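Putative phophotriesterase (Proteus mirabilis, PDB 3RHG) binds two divalent metal ions such as zinc and is probably a hydrolase acting on ester bonds, of the phosphotriesterase family. Local coordinates at residues S195-G207 and I225-Y239. Numbering follows the deposited sequence. Where two conformers were deposited one is given.
Sequences SMNIHMPGWQRRG and ISLAHSDPSGKDIDY. With ZN (zinc ion), chain C; BEZ (benzoic acid), chain D.
Met-196, Asn-197 and Ile-198 pair in parallel with Ile-225, Ser-226 and Leu-227, the strand axes 4.9 Å apart and 20° from parallel, through backbone hydrogen bonds from Ser-226 N to Met-196 O, Ile-198 N to Ser-226 O and Ala-228 N to Ile-198 O. Ile-198 and Leu-227 lie side by side on one face, branched apolar chains suited to packing beneath the helical layer, where Leu-181 of helix 175-188 touches Ile-198. On the other face Asn-197 ND2 donates to Ser-226 OG at 2.9 Å, with the hydroxyl oxygen close to the plane of the Asn-197 amide; a water joins that hydroxyl to Ser-195 OG. Asn-197 OD1 is hydrogen-bonded to His-23 ND1, of the other metal site, and ND2 also to Glu-251 OE1, so both ends of the amide are held and its flip is fixed. These are neighbouring strands of the (beta/alpha)8 barrel of the metallo-dependent hydrolases, joined by a beta-alpha-beta crossover through helix 207-217, and metal ligands stand at or just beyond their C-terminal ends. His-199 ND1 and His-229 NE2 both bind the same zinc ion, each at 2.0 Å, with Glu-166 as a further ligand; the imidazole planes stand 79° apart. Asp-253 accepts from His-229 ND1, a second-shell bond that orients the ring. Benzoic acid C3 lies over one face of this ring and the small methyl of Ala-228 over the other. Further out, Pro-232 CB sits 3.8 Å from the centroid of the five-membered ring of Trp-203, a CH-pi contact over the indole face. Arg-205, bent at chi2 (-70°), lays CD over the Tyr-239 ring, 3.6 Å from its centroid, and brings NE to Asp-236 OD2 (2.9 Å) in a salt bridge on the carboxylate's anti side. Ser-233 CB lies over one face of the guanidinium, while Asp-236 OD1 caps helix 237-245 at Tyr-239 N, and the tyrosine hydroxyl accepts from Gly-207 N, where a side chain would collide with it.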
loop_
_atom_site.group_PDB
_atom_site.type_symbol
_atom_site.label_atom_id
_atom_site.label_comp_id
_atom_site.label_asym_id
_atom_site.label_seq_id
_atom_site.Cartn_x
_atom_site.Cartn_y
_atom_site.Cartn_z
ATOM N N SER A 195 -22.136 -22.471 -7.670
ATOM C CA SER A 195 -21.563 -21.386 -8.472
ATOM C C SER A 195 -20.222 -21.829 -9.041
ATOM O O SER A 195 -19.632 -22.816 -8.568
ATOM C CB SER A 195 -21.364 -20.117 -7.661
ATOM O OG SER A 195 -20.351 -20.244 -6.658
ATOM N N MET A 196 -19.752 -21.100 -10.047
ATOM C CA MET A 196 -18.467 -21.383 -10.667
ATOM C C MET A 196 -17.665 -20.098 -10.656
ATOM O O MET A 196 -18.127 -19.086 -11.184
ATOM C CB MET A 196 -18.665 -21.843 -12.112
ATOM C CG MET A 196 -17.357 -22.277 -12.758
ATOM S SD MET A 196 -17.529 -22.412 -14.568
ATOM C CE MET A 196 -19.026 -23.351 -14.752
ATOM N N ASN A 197 -16.486 -20.146 -10.042
ATOM C CA ASN A 197 -15.601 -18.999 -9.889
ATOM C C ASN A 197 -14.422 -19.193 -10.821
ATOM O O ASN A 197 -13.732 -20.224 -10.727
ATOM C CB ASN A 197 -15.150 -18.930 -8.437
ATOM C CG ASN A 197 -14.334 -17.698 -8.105
ATOM O OD1 ASN A 197 -13.284 -17.836 -7.503
ATOM N ND2 ASN A 197 -14.842 -16.487 -8.423
ATOM N N ILE A 198 -14.224 -18.248 -11.745
ATOM C CA ILE A 198 -13.158 -18.379 -12.739
ATOM C C ILE A 198 -11.968 -17.522 -12.342
ATOM O O ILE A 198 -12.077 -16.312 -12.240
ATOM C CB ILE A 198 -13.627 -17.940 -14.158
ATOM C CG1 ILE A 198 -14.983 -18.575 -14.528
ATOM C CG2 ILE A 198 -12.559 -18.262 -15.227
ATOM C CD1 ILE A 198 -14.978 -20.037 -14.525
ATOM N N HIS A 199 -10.803 -18.148 -12.181
ATOM C CA HIS A 199 -9.582 -17.396 -12.045
ATOM C C HIS A 199 -9.306 -16.756 -13.402
ATOM O O HIS A 199 -9.004 -17.459 -14.380
ATOM C CB HIS A 199 -8.411 -18.327 -11.680
ATOM C CG HIS A 199 -7.067 -17.691 -11.871
ATOM N ND1 HIS A 199 -6.387 -17.061 -10.851
ATOM C CD2 HIS A 199 -6.273 -17.591 -12.972
ATOM C CE1 HIS A 199 -5.241 -16.586 -11.317
ATOM N NE2 HIS A 199 -5.148 -16.899 -12.599
ATOM N N MET A 200 -9.426 -15.439 -13.478
ATOM C CA MET A 200 -9.112 -14.710 -14.702
ATOM C C MET A 200 -7.718 -14.139 -14.605
ATOM O O MET A 200 -7.243 -13.825 -13.520
ATOM C CB MET A 200 -10.095 -13.551 -14.917
ATOM C CG MET A 200 -11.514 -14.046 -15.136
ATOM S SD MET A 200 -11.735 -14.980 -16.676
ATOM C CE MET A 200 -11.588 -13.621 -17.845
ATOM N N PRO A 201 -7.069 -13.975 -15.760
ATOM C CA PRO A 201 -5.805 -13.228 -15.790
ATOM C C PRO A 201 -6.166 -11.748 -15.720
ATOM O O PRO A 201 -6.560 -11.153 -16.718
ATOM C CB PRO A 201 -5.200 -13.623 -17.135
ATOM C CG PRO A 201 -6.407 -13.977 -18.010
ATOM C CD PRO A 201 -7.459 -14.530 -17.073
ATOM N N GLY A 202 -6.093 -11.177 -14.516
ATOM C CA GLY A 202 -6.766 -9.922 -14.246
ATOM C C GLY A 202 -6.193 -8.696 -14.916
ATOM O O GLY A 202 -6.900 -7.662 -15.056
ATOM N N TRP A 203 -4.932 -8.787 -15.340
ATOM C CA TRP A 203 -4.323 -7.689 -16.086
ATOM C C TRP A 203 -4.509 -7.832 -17.607
ATOM O O TRP A 203 -4.012 -7.013 -18.379
ATOM C CB TRP A 203 -2.837 -7.540 -15.739
ATOM C CG TRP A 203 -2.601 -7.080 -14.318
ATOM C CD1 TRP A 203 -2.448 -5.798 -13.891
ATOM C CD2 TRP A 203 -2.502 -7.911 -13.149
ATOM N NE1 TRP A 203 -2.245 -5.770 -12.527
ATOM C CE2 TRP A 203 -2.257 -7.059 -12.050
ATOM C CE3 TRP A 203 -2.553 -9.292 -12.932
ATOM C CZ2 TRP A 203 -2.094 -7.542 -10.743
ATOM C CZ3 TRP A 203 -2.387 -9.771 -11.627
ATOM C CH2 TRP A 203 -2.160 -8.894 -10.555
ATOM N N GLN A 204 -5.237 -8.872 -18.012
ATOM C CA GLN A 204 -5.709 -9.030 -19.376
ATOM C C GLN A 204 -7.211 -8.772 -19.429
ATOM O O GLN A 204 -7.846 -8.450 -18.402
ATOM C CB GLN A 204 -5.417 -10.430 -19.914
ATOM C CG GLN A 204 -3.926 -10.745 -19.953
ATOM C CD GLN A 204 -3.665 -12.052 -20.631
ATOM O OE1 GLN A 204 -4.454 -12.994 -20.502
ATOM N NE2 GLN A 204 -2.558 -12.136 -21.358
ATOM N N ARG A 205 -7.774 -8.916 -20.631
ATOM C CA ARG A 205 -9.199 -8.726 -20.839
ATOM C C ARG A 205 -9.775 -9.929 -21.593
ATOM O O ARG A 205 -10.229 -9.804 -22.724
ATOM C CB ARG A 205 -9.426 -7.442 -21.622
ATOM C CG ARG A 205 -8.810 -6.220 -20.944
ATOM C CD ARG A 205 -9.554 -5.828 -19.675
ATOM N NE ARG A 205 -8.988 -4.605 -19.075
ATOM C CZ ARG A 205 -8.006 -4.570 -18.165
ATOM N NH1 ARG A 205 -7.434 -5.696 -17.705
ATOM N NH2 ARG A 205 -7.590 -3.400 -17.700
ATOM N N ARG A 206 -9.717 -11.102 -20.968
ATOM C CA ARG A 206 -10.140 -12.334 -21.634
ATOM C C ARG A 206 -11.590 -12.705 -21.347
ATOM O O ARG A 206 -12.055 -13.787 -21.709
ATOM C CB ARG A 206 -9.206 -13.474 -21.239
ATOM C CG ARG A 206 -7.830 -13.369 -21.923
ATOM C CD ARG A 206 -7.132 -14.715 -21.867
ATOM N NE ARG A 206 -5.744 -14.675 -22.344
ATOM C CZ ARG A 206 -5.361 -15.130 -23.538
ATOM N NH1 ARG A 206 -6.272 -15.600 -24.407
ATOM N NH2 ARG A 206 -4.065 -15.114 -23.883
ATOM N N GLY A 207 -12.312 -11.800 -20.699
ATOM C CA GLY A 207 -13.684 -12.126 -20.354
ATOM C C GLY A 207 -14.603 -12.558 -21.488
ATOM O O GLY A 207 -15.366 -13.515 -21.334
ATOM N N ILE A 225 -22.183 -17.723 -12.417
ATOM C CA ILE A 225 -20.767 -17.583 -12.785
ATOM C C ILE A 225 -20.202 -16.275 -12.236
ATOM O O ILE A 225 -20.825 -15.213 -12.375
ATOM C CB ILE A 225 -20.605 -17.629 -14.318
ATOM C CG1 ILE A 225 -20.918 -19.072 -14.791
ATOM C CG2 ILE A 225 -19.174 -17.208 -14.767
ATOM C CD1 ILE A 225 -21.179 -19.172 -16.222
ATOM N N SER A 226 -19.027 -16.350 -11.612
ATOM C CA SER A 226 -18.309 -15.156 -11.190
ATOM C C SER A 226 -16.924 -15.099 -11.807
ATOM O O SER A 226 -16.214 -16.129 -11.889
ATOM C CB SER A 226 -18.212 -15.067 -9.663
ATOM O OG SER A 226 -17.609 -16.243 -9.142
ATOM N N LEU A 227 -16.550 -13.899 -12.239
ATOM C CA LEU A 227 -15.217 -13.683 -12.784
ATOM C C LEU A 227 -14.310 -13.149 -11.673
ATOM O O LEU A 227 -14.453 -12.018 -11.251
ATOM C CB LEU A 227 -15.240 -12.744 -14.009
ATOM C CG LEU A 227 -16.131 -13.211 -15.167
ATOM C CD1 LEU A 227 -16.012 -12.244 -16.373
ATOM C CD2 LEU A 227 -15.720 -14.638 -15.581
ATOM N N ALA A 228 -13.397 -13.978 -11.182
ATOM C CA ALA A 228 -12.459 -13.550 -10.148
ATOM C C ALA A 228 -11.436 -12.556 -10.711
ATOM O O ALA A 228 -11.212 -12.468 -11.914
ATOM C CB ALA A 228 -11.703 -14.768 -9.561
ATOM N N HIS A 229 -10.814 -11.823 -9.809
ATOM C CA HIS A 229 -9.733 -10.914 -10.130
ATOM C C HIS A 229 -10.167 -9.882 -11.178
ATOM O O HIS A 229 -9.441 -9.570 -12.127
ATOM C CB HIS A 229 -8.508 -11.705 -10.609
ATOM C CG HIS A 229 -8.211 -12.920 -9.788
ATOM N ND1 HIS A 229 -8.370 -12.950 -8.419
ATOM C CD2 HIS A 229 -7.757 -14.147 -10.137
ATOM C CE1 HIS A 229 -8.056 -14.150 -7.960
ATOM N NE2 HIS A 229 -7.662 -14.893 -8.978
ATOM N N SER A 230 -11.367 -9.344 -10.996
ATOM C CA SER A 230 -11.825 -8.266 -11.845
ATOM C C SER A 230 -11.154 -6.946 -11.447
ATOM O O SER A 230 -11.231 -5.971 -12.199
ATOM C CB SER A 230 -13.354 -8.132 -11.740
ATOM O OG SER A 230 -14.009 -9.303 -12.226
ATOM N N ASP A 231 -10.502 -6.911 -10.277
ATOM C CA ASP A 231 -9.992 -5.643 -9.736
ATOM C C ASP A 231 -9.078 -4.887 -10.716
ATOM O O ASP A 231 -9.228 -3.680 -10.888
ATOM C CB ASP A 231 -9.264 -5.830 -8.386
ATOM C CG ASP A 231 -9.976 -6.813 -7.451
ATOM O OD1 ASP A 231 -10.198 -6.433 -6.282
ATOM O OD2 ASP A 231 -10.306 -7.953 -7.880
ATOM N N PRO A 232 -8.114 -5.585 -11.359
ATOM C CA PRO A 232 -7.183 -4.801 -12.183
ATOM C C PRO A 232 -7.792 -4.258 -13.471
ATOM O O PRO A 232 -7.112 -3.506 -14.182
ATOM C CB PRO A 232 -6.048 -5.803 -12.494
ATOM C CG PRO A 232 -6.164 -6.861 -11.409
ATOM C CD PRO A 232 -7.671 -6.989 -11.231
ATOM N N SER A 233 -9.036 -4.639 -13.787
ATOM C CA SER A 233 -9.725 -4.032 -14.923
ATOM C C SER A 233 -10.722 -2.957 -14.491
ATOM O O SER A 233 -11.547 -2.507 -15.287
ATOM C CB SER A 233 -10.378 -5.073 -15.833
ATOM O OG SER A 233 -11.351 -5.856 -15.148
ATOM N N GLY A 234 -10.601 -2.511 -13.244
ATOM C CA GLY A 234 -11.611 -1.588 -12.681
ATOM C C GLY A 234 -11.650 -0.228 -13.393
ATOM O O GLY A 234 -12.699 0.445 -13.377
ATOM N N LYS A 235 -10.547 0.191 -14.030
ATOM C CA LYS A 235 -10.523 1.461 -14.775
ATOM C C LYS A 235 -11.186 1.294 -16.143
ATOM O O LYS A 235 -11.590 2.272 -16.793
ATOM C CB LYS A 235 -9.085 1.963 -14.961
ATOM C CG LYS A 235 -8.398 2.382 -13.675
ATOM C CD LYS A 235 -6.903 2.580 -13.886
ATOM C CE LYS A 235 -6.204 2.956 -12.594
ATOM N NZ LYS A 235 -6.719 4.240 -12.033
ATOM N N ASP A 236 -11.297 0.039 -16.576
ATOM C CA ASP A 236 -11.804 -0.294 -17.911
ATOM C C ASP A 236 -13.307 -0.505 -17.806
ATOM O O ASP A 236 -13.839 -1.626 -17.895
ATOM C CB ASP A 236 -11.060 -1.526 -18.450
ATOM C CG ASP A 236 -11.272 -1.756 -19.936
ATOM O OD1 ASP A 236 -12.168 -1.138 -20.562
ATOM O OD2 ASP A 236 -10.494 -2.568 -20.492
ATOM N N ILE A 237 -13.998 0.606 -17.627
ATOM C CA ILE A 237 -15.431 0.543 -17.411
ATOM C C ILE A 237 -16.170 -0.096 -18.597
ATOM O O ILE A 237 -17.126 -0.852 -18.399
ATOM C CB ILE A 237 -16.009 1.932 -17.018
ATOM C CG1 ILE A 237 -17.465 1.790 -16.544
ATOM C CG2 ILE A 237 -15.825 2.913 -18.163
ATOM C CD1 ILE A 237 -18.019 3.040 -15.909
ATOM N N ASP A 238 -15.710 0.156 -19.829
ATOM C CA ASP A 238 -16.404 -0.411 -20.983
ATOM C C ASP A 238 -16.348 -1.941 -20.938
ATOM O O ASP A 238 -17.354 -2.627 -21.167
ATOM C CB ASP A 238 -15.820 0.087 -22.320
ATOM C CG ASP A 238 -16.116 1.564 -22.592
ATOM O OD1 ASP A 238 -16.935 2.164 -21.866
ATOM O OD2 ASP A 238 -15.540 2.131 -23.562
ATOM N N TYR A 239 -15.157 -2.480 -20.671
ATOM C CA TYR A 239 -14.994 -3.930 -20.556
ATOM C C TYR A 239 -15.855 -4.498 -19.423
ATOM O O TYR A 239 -16.558 -5.502 -19.591
ATOM C CB TYR A 239 -13.543 -4.236 -20.235
ATOM C CG TYR A 239 -13.245 -5.669 -19.833
ATOM C CD1 TYR A 239 -13.247 -6.697 -20.781
ATOM C CD2 TYR A 239 -12.899 -5.988 -18.523
ATOM C CE1 TYR A 239 -12.929 -8.010 -20.427
ATOM C CE2 TYR A 239 -12.587 -7.303 -18.155
ATOM C CZ TYR A 239 -12.583 -8.304 -19.122
ATOM O OH TYR A 239 -12.236 -9.604 -18.786
HETATM ZN ZN ZN C . -6.915 -16.788 -8.918
HETATM C C BEZ D . -2.344 -13.522 -10.434
HETATM O O1 BEZ D . -3.068 -13.844 -11.400
HETATM O O2 BEZ D . -1.099 -13.629 -10.530
HETATM C C1 BEZ D . -2.947 -13.007 -9.166
HETATM C C2 BEZ D . -4.331 -13.012 -8.975
HETATM C C3 BEZ D . -4.869 -12.541 -7.778
HETATM C C4 BEZ D . -4.033 -12.047 -6.786
HETATM C C5 BEZ D . -2.656 -12.033 -6.987
HETATM C C6 BEZ D . -2.104 -12.515 -8.171
HETATM O O HOH W 1 -18.513 -17.899 -7.256
HETATM O O HOH W 2 -9.622 -8.013 -14.546
HETATM O O HOH W 3 -5.300 -4.369 -16.106
#